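PDB 5DK5: cell death-related nuclease 4 from Caenorhabditis elegans, which degrades RNA and DNA from the 3' end as a DEDDh-family exonuclease and takes part in apoptotic DNA degradation. Local coordinates for residues 18-29 against 41-52. Sequence-based numbering, arbitrary orientation.
Sequences FDTLLILDFETT and VIQFAIVAYDVP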
loop_
_atom_site.group_PDB
_atom_site.type_symbol
_atom_site.label_atom_id
_atom_site.label_comp_id
_atom_site.label_asym_id
_atom_site.label_seq_id
_atom_site.Cartn_x
_atom_site.Cartn_y
_atom_site.Cartn_z
ATOM N N PHE B 18 -24.741 -2.286 32.259
ATOM C CA PHE B 18 -25.051 -3.068 31.064
ATOM C C PHE B 18 -25.061 -4.559 31.388
ATOM O O PHE B 18 -24.211 -5.041 32.133
ATOM C CB PHE B 18 -24.037 -2.782 29.952
ATOM C CG PHE B 18 -23.963 -1.336 29.557
ATOM C CD1 PHE B 18 -24.827 -0.820 28.607
ATOM C CD2 PHE B 18 -23.029 -0.493 30.134
ATOM C CE1 PHE B 18 -24.762 0.510 28.241
ATOM C CE2 PHE B 18 -22.959 0.839 29.771
ATOM C CZ PHE B 18 -23.827 1.340 28.824
ATOM N N ASP B 19 -26.026 -5.281 30.829
ATOM C CA ASP B 19 -26.083 -6.732 30.988
ATOM C C ASP B 19 -25.151 -7.433 30.000
ATOM O O ASP B 19 -24.801 -8.599 30.186
ATOM C CB ASP B 19 -27.516 -7.236 30.806
ATOM C CG ASP B 19 -28.330 -7.156 32.085
ATOM O OD1 ASP B 19 -28.082 -6.241 32.899
ATOM O OD2 ASP B 19 -29.218 -8.013 32.279
ATOM N N THR B 20 -24.755 -6.713 28.953
ATOM C CA THR B 20 -23.877 -7.260 27.922
ATOM C C THR B 20 -22.789 -6.263 27.538
ATOM O O THR B 20 -23.062 -5.084 27.318
ATOM C CB THR B 20 -24.665 -7.645 26.655
ATOM O OG1 THR B 20 -25.735 -8.532 27.002
ATOM C CG2 THR B 20 -23.758 -8.327 25.635
ATOM N N LEU B 21 -21.555 -6.755 27.463
ATOM C CA LEU B 21 -20.424 -5.962 26.996
ATOM C C LEU B 21 -19.737 -6.658 25.825
ATOM O O LEU B 21 -19.334 -7.817 25.925
ATOM C CB LEU B 21 -19.423 -5.725 28.127
ATOM C CG LEU B 21 -19.916 -4.889 29.310
ATOM C CD1 LEU B 21 -18.856 -4.843 30.396
ATOM C CD2 LEU B 21 -20.289 -3.479 28.866
ATOM N N LEU B 22 -19.609 -5.937 24.716
ATOM C CA LEU B 22 -18.989 -6.472 23.512
ATOM C C LEU B 22 -17.567 -5.950 23.377
ATOM O O LEU B 22 -17.356 -4.775 23.095
ATOM C CB LEU B 22 -19.804 -6.097 22.274
ATOM C CG LEU B 22 -21.271 -6.532 22.269
ATOM C CD1 LEU B 22 -21.956 -6.061 20.995
ATOM C CD2 LEU B 22 -21.399 -8.044 22.419
ATOM N N ILE B 23 -16.592 -6.826 23.580
ATOM C CA ILE B 23 -15.197 -6.439 23.441
ATOM C C ILE B 23 -14.862 -6.342 21.954
ATOM O O ILE B 23 -14.795 -7.354 21.260
ATOM C CB ILE B 23 -14.252 -7.435 24.137
ATOM C CG1 ILE B 23 -14.491 -7.437 25.649
ATOM C CG2 ILE B 23 -12.794 -7.087 23.856
ATOM C CD1 ILE B 23 -15.606 -8.358 26.106
ATOM N N LEU B 24 -14.651 -5.118 21.479
ATOM C CA LEU B 24 -14.471 -4.850 20.055
ATOM C C LEU B 24 -13.008 -4.595 19.702
ATOM O O LEU B 24 -12.264 -4.013 20.491
ATOM C CB LEU B 24 -15.331 -3.651 19.645
ATOM C CG LEU B 24 -15.186 -3.128 18.215
ATOM C CD1 LEU B 24 -16.526 -2.611 17.720
ATOM C CD2 LEU B 24 -14.141 -2.024 18.134
ATOM N N ASP B 25 -12.607 -5.022 18.506
ATOM C CA ASP B 25 -11.241 -4.822 18.037
ATOM C C ASP B 25 -11.160 -4.716 16.516
ATOM O O ASP B 25 -11.642 -5.591 15.796
ATOM C CB ASP B 25 -10.340 -5.961 18.507
ATOM C CG ASP B 25 -8.897 -5.769 18.085
ATOM O OD1 ASP B 25 -8.553 -6.118 16.937
ATOM O OD2 ASP B 25 -8.106 -5.264 18.905
ATOM N N PHE B 26 -10.537 -3.639 16.046
ATOM C CA PHE B 26 -10.264 -3.453 14.626
ATOM C C PHE B 26 -8.772 -3.582 14.351
ATOM O O PHE B 26 -7.942 -3.119 15.132
ATOM C CB PHE B 26 -10.749 -2.083 14.140
ATOM C CG PHE B 26 -12.243 -1.950 14.053
ATOM C CD1 PHE B 26 -12.991 -2.829 13.289
ATOM C CD2 PHE B 26 -12.896 -0.921 14.711
ATOM C CE1 PHE B 26 -14.363 -2.695 13.198
ATOM C CE2 PHE B 26 -14.267 -0.782 14.625
ATOM C CZ PHE B 26 -15.002 -1.671 13.867
ATOM N N GLU B 27 -8.444 -4.232 13.241
ATOM C CA GLU B 27 -7.098 -4.186 12.683
ATOM C C GLU B 27 -7.195 -3.526 11.319
ATOM O O GLU B 27 -8.180 -3.719 10.605
ATOM C CB GLU B 27 -6.491 -5.584 12.581
ATOM C CG GLU B 27 -6.400 -6.305 13.917
ATOM C CD GLU B 27 -5.522 -5.584 14.926
ATOM O OE1 GLU B 27 -4.528 -4.951 14.509
ATOM O OE2 GLU B 27 -5.832 -5.648 16.136
ATOM N N THR B 28 -6.179 -2.743 10.967
ATOM C CA THR B 28 -6.215 -1.945 9.747
ATOM C C THR B 28 -4.980 -2.141 8.880
ATOM O O THR B 28 -3.977 -2.706 9.315
ATOM C CB THR B 28 -6.333 -0.434 10.062
ATOM O OG1 THR B 28 -5.086 0.053 10.579
ATOM C CG2 THR B 28 -7.444 -0.166 11.075
ATOM N N THR B 29 -5.069 -1.664 7.644
ATOM C CA THR B 29 -3.890 -1.509 6.811
ATOM C C THR B 29 -2.989 -0.485 7.481
ATOM O O THR B 29 -3.463 0.358 8.243
ATOM C CB THR B 29 -4.243 -1.048 5.391
ATOM O OG1 THR B 29 -5.018 0.156 5.462
ATOM C CG2 THR B 29 -5.039 -2.119 4.662
ATOM N N VAL B 41 -10.018 -0.763 7.638
ATOM C CA VAL B 41 -10.263 -1.968 8.421
ATOM C C VAL B 41 -10.060 -3.217 7.568
ATOM O O VAL B 41 -10.582 -3.304 6.457
ATOM C CB VAL B 41 -11.692 -1.978 9.001
ATOM C CG1 VAL B 41 -11.971 -3.281 9.747
ATOM C CG2 VAL B 41 -11.900 -0.790 9.923
ATOM N N ILE B 42 -9.306 -4.180 8.095
ATOM C CA ILE B 42 -9.071 -5.446 7.402
ATOM C C ILE B 42 -9.460 -6.648 8.263
ATOM O O ILE B 42 -9.515 -7.775 7.772
ATOM C CB ILE B 42 -7.598 -5.587 6.964
ATOM C CG1 ILE B 42 -6.657 -5.382 8.152
ATOM C CG2 ILE B 42 -7.285 -4.582 5.858
ATOM C CD1 ILE B 42 -5.195 -5.598 7.813
ATOM N N GLN B 43 -9.729 -6.409 9.543
ATOM C CA GLN B 43 -10.315 -7.437 10.396
ATOM C C GLN B 43 -11.252 -6.821 11.431
ATOM O O GLN B 43 -10.959 -5.777 12.016
ATOM C CB GLN B 43 -9.231 -8.262 11.089
ATOM C CG GLN B 43 -9.787 -9.476 11.823
ATOM C CD GLN B 43 -8.710 -10.442 12.276
ATOM O OE1 GLN B 43 -7.518 -10.141 12.212
ATOM N NE2 GLN B 43 -9.130 -11.614 12.738
ATOM N N PHE B 44 -12.381 -7.492 11.640
ATOM C CA PHE B 44 -13.466 -7.008 12.485
ATOM C C PHE B 44 -13.799 -8.093 13.509
ATOM O O PHE B 44 -14.434 -9.091 13.167
ATOM C CB PHE B 44 -14.682 -6.667 11.612
ATOM C CG PHE B 44 -15.713 -5.796 12.279
ATOM C CD1 PHE B 44 -15.824 -5.727 13.658
ATOM C CD2 PHE B 44 -16.588 -5.047 11.507
ATOM C CE1 PHE B 44 -16.783 -4.925 14.251
ATOM C CE2 PHE B 44 -17.546 -4.244 12.095
ATOM C CZ PHE B 44 -17.645 -4.183 13.466
ATOM N N ALA B 45 -13.373 -7.896 14.756
ATOM C CA ALA B 45 -13.481 -8.934 15.782
ATOM C C ALA B 45 -14.236 -8.460 17.022
ATOM O O ALA B 45 -13.948 -7.395 17.571
ATOM C CB ALA B 45 -12.096 -9.425 16.176
ATOM N N ILE B 46 -15.199 -9.268 17.455
ATOM C CA ILE B 46 -15.972 -8.991 18.662
ATOM C C ILE B 46 -16.169 -10.271 19.472
ATOM O O ILE B 46 -16.366 -11.347 18.908
ATOM C CB ILE B 46 -17.358 -8.382 18.336
ATOM C CG1 ILE B 46 -17.205 -7.082 17.540
ATOM C CG2 ILE B 46 -18.147 -8.118 19.623
ATOM C CD1 ILE B 46 -18.518 -6.503 17.039
ATOM N N VAL B 47 -16.097 -10.142 20.794
ATOM C CA VAL B 47 -16.470 -11.220 21.704
ATOM C C VAL B 47 -17.365 -10.648 22.798
ATOM O O VAL B 47 -17.130 -9.547 23.298
ATOM C CB VAL B 47 -15.236 -11.910 22.332
ATOM C CG1 VAL B 47 -14.441 -10.936 23.187
ATOM C CG2 VAL B 47 -15.664 -13.120 23.154
ATOM N N ALA B 48 -18.399 -11.401 23.159
ATOM C CA ALA B 48 -19.390 -10.930 24.117
ATOM C C ALA B 48 -19.022 -11.334 25.541
ATOM O O ALA B 48 -18.481 -12.415 25.770
ATOM C CB ALA B 48 -20.760 -11.468 23.753
ATOM N N TYR B 49 -19.314 -10.449 26.489
ATOM C CA TYR B 49 -19.126 -10.737 27.908
ATOM C C TYR B 49 -20.442 -10.584 28.659
ATOM O O TYR B 49 -21.082 -9.534 28.605
ATOM C CB TYR B 49 -18.065 -9.819 28.512
ATOM C CG TYR B 49 -17.922 -9.966 30.009
ATOM C CD1 TYR B 49 -17.311 -11.085 30.561
ATOM C CD2 TYR B 49 -18.392 -8.985 30.870
ATOM C CE1 TYR B 49 -17.179 -11.224 31.930
ATOM C CE2 TYR B 49 -18.261 -9.116 32.239
ATOM C CZ TYR B 49 -17.655 -10.235 32.763
ATOM O OH TYR B 49 -17.522 -10.368 34.122
ATOM N N ASP B 50 -20.837 -11.647 29.353
ATOM C CA ASP B 50 -22.066 -11.654 30.137
ATOM C C ASP B 50 -21.781 -11.073 31.519
ATOM O O ASP B 50 -21.107 -11.699 32.337
ATOM C CB ASP B 50 -22.616 -13.081 30.237
ATOM C CG ASP B 50 -23.991 -13.145 30.885
ATOM O OD1 ASP B 50 -24.185 -12.541 31.957
ATOM O OD2 ASP B 50 -24.882 -13.811 30.318
ATOM N N VAL B 51 -22.293 -9.872 31.774
ATOM C CA VAL B 51 -21.961 -9.156 33.001
ATOM C C VAL B 51 -22.603 -9.786 34.241
ATOM O O VAL B 51 -21.903 -10.062 35.212
ATOM C CB VAL B 51 -22.362 -7.662 32.908
ATOM C CG1 VAL B 51 -22.153 -6.956 34.248
ATOM C CG2 VAL B 51 -21.569 -6.972 31.814
ATOM N N PRO B 52 -23.931 -10.014 34.223
ATOM C CA PRO B 52 -24.534 -10.609 35.424
ATOM C C PRO B 52 -23.966 -11.978 35.788
ATOM O O PRO B 52 -23.729 -12.246 36.966
ATOM C CB PRO B 52 -26.014 -10.735 35.049
ATOM C CG PRO B 52 -26.227 -9.739 33.985
ATOM C CD PRO B 52 -24.954 -9.688 33.213
#
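Phe26 drives the edge of its ring into the face of Phe44: CE1 of Phe26 lies over the centre of the Phe44 ring, 3.4 Å from Phe44 CD1, and the planes meet at 59°, an edge-to-face pair. Different first torsions bring the rings together across a non-hydrogen-bonded pair, Phe44 carrying CG anti to its nitrogen (chi1 -163°) and Phe26 carrying CG anti to its carbonyl carbon. Val41 CG1 adds a methyl at 3.7 Å from Phe26 CD1, while Phe62 and Phe102 also meet the Phe44 ring. With an alanine at Phe44, the Phe26 edge would probably lose the aromatic face it rests on, leaving a gap beneath helix 95-109. Further along this buried face, Leu22 CD2 meets Ala48 CB at 3.7 Å.

Bonding between main chains is regular from Leu21 to Asp25, with reciprocal pairs such as Ile23 N to Val47 O at 2.8 Å. Beyond it, Glu27 O accepts from both Ile42 N (2.8 Å, nearly straight) and Gln43 N (3.3 Å), the signature of a classic beta bulge. These antiparallel strands belong to the RNase H-like exonuclease sheet, in which strand 20-28 lies between 41-50 and 116-120. On the face bearing Ile23 and Ala45, Asp25 and Glu27 supply magnesium-binding carboxylates; Asp194 of helix 191-207 is another ligand residue, and the nearest atom of the Asp25 side chain is about 3 Å from the bound magnesium ion.

The solvent side is the end at Asp19 and Pro52, both exposed. There the side chains of Pro52 and Asp19 cross at about a right angle, with Pro52 CG 3.8 Å from Asp19 CG, and Val51 N reaches Asp19 O from 48° above the carbonyl plane.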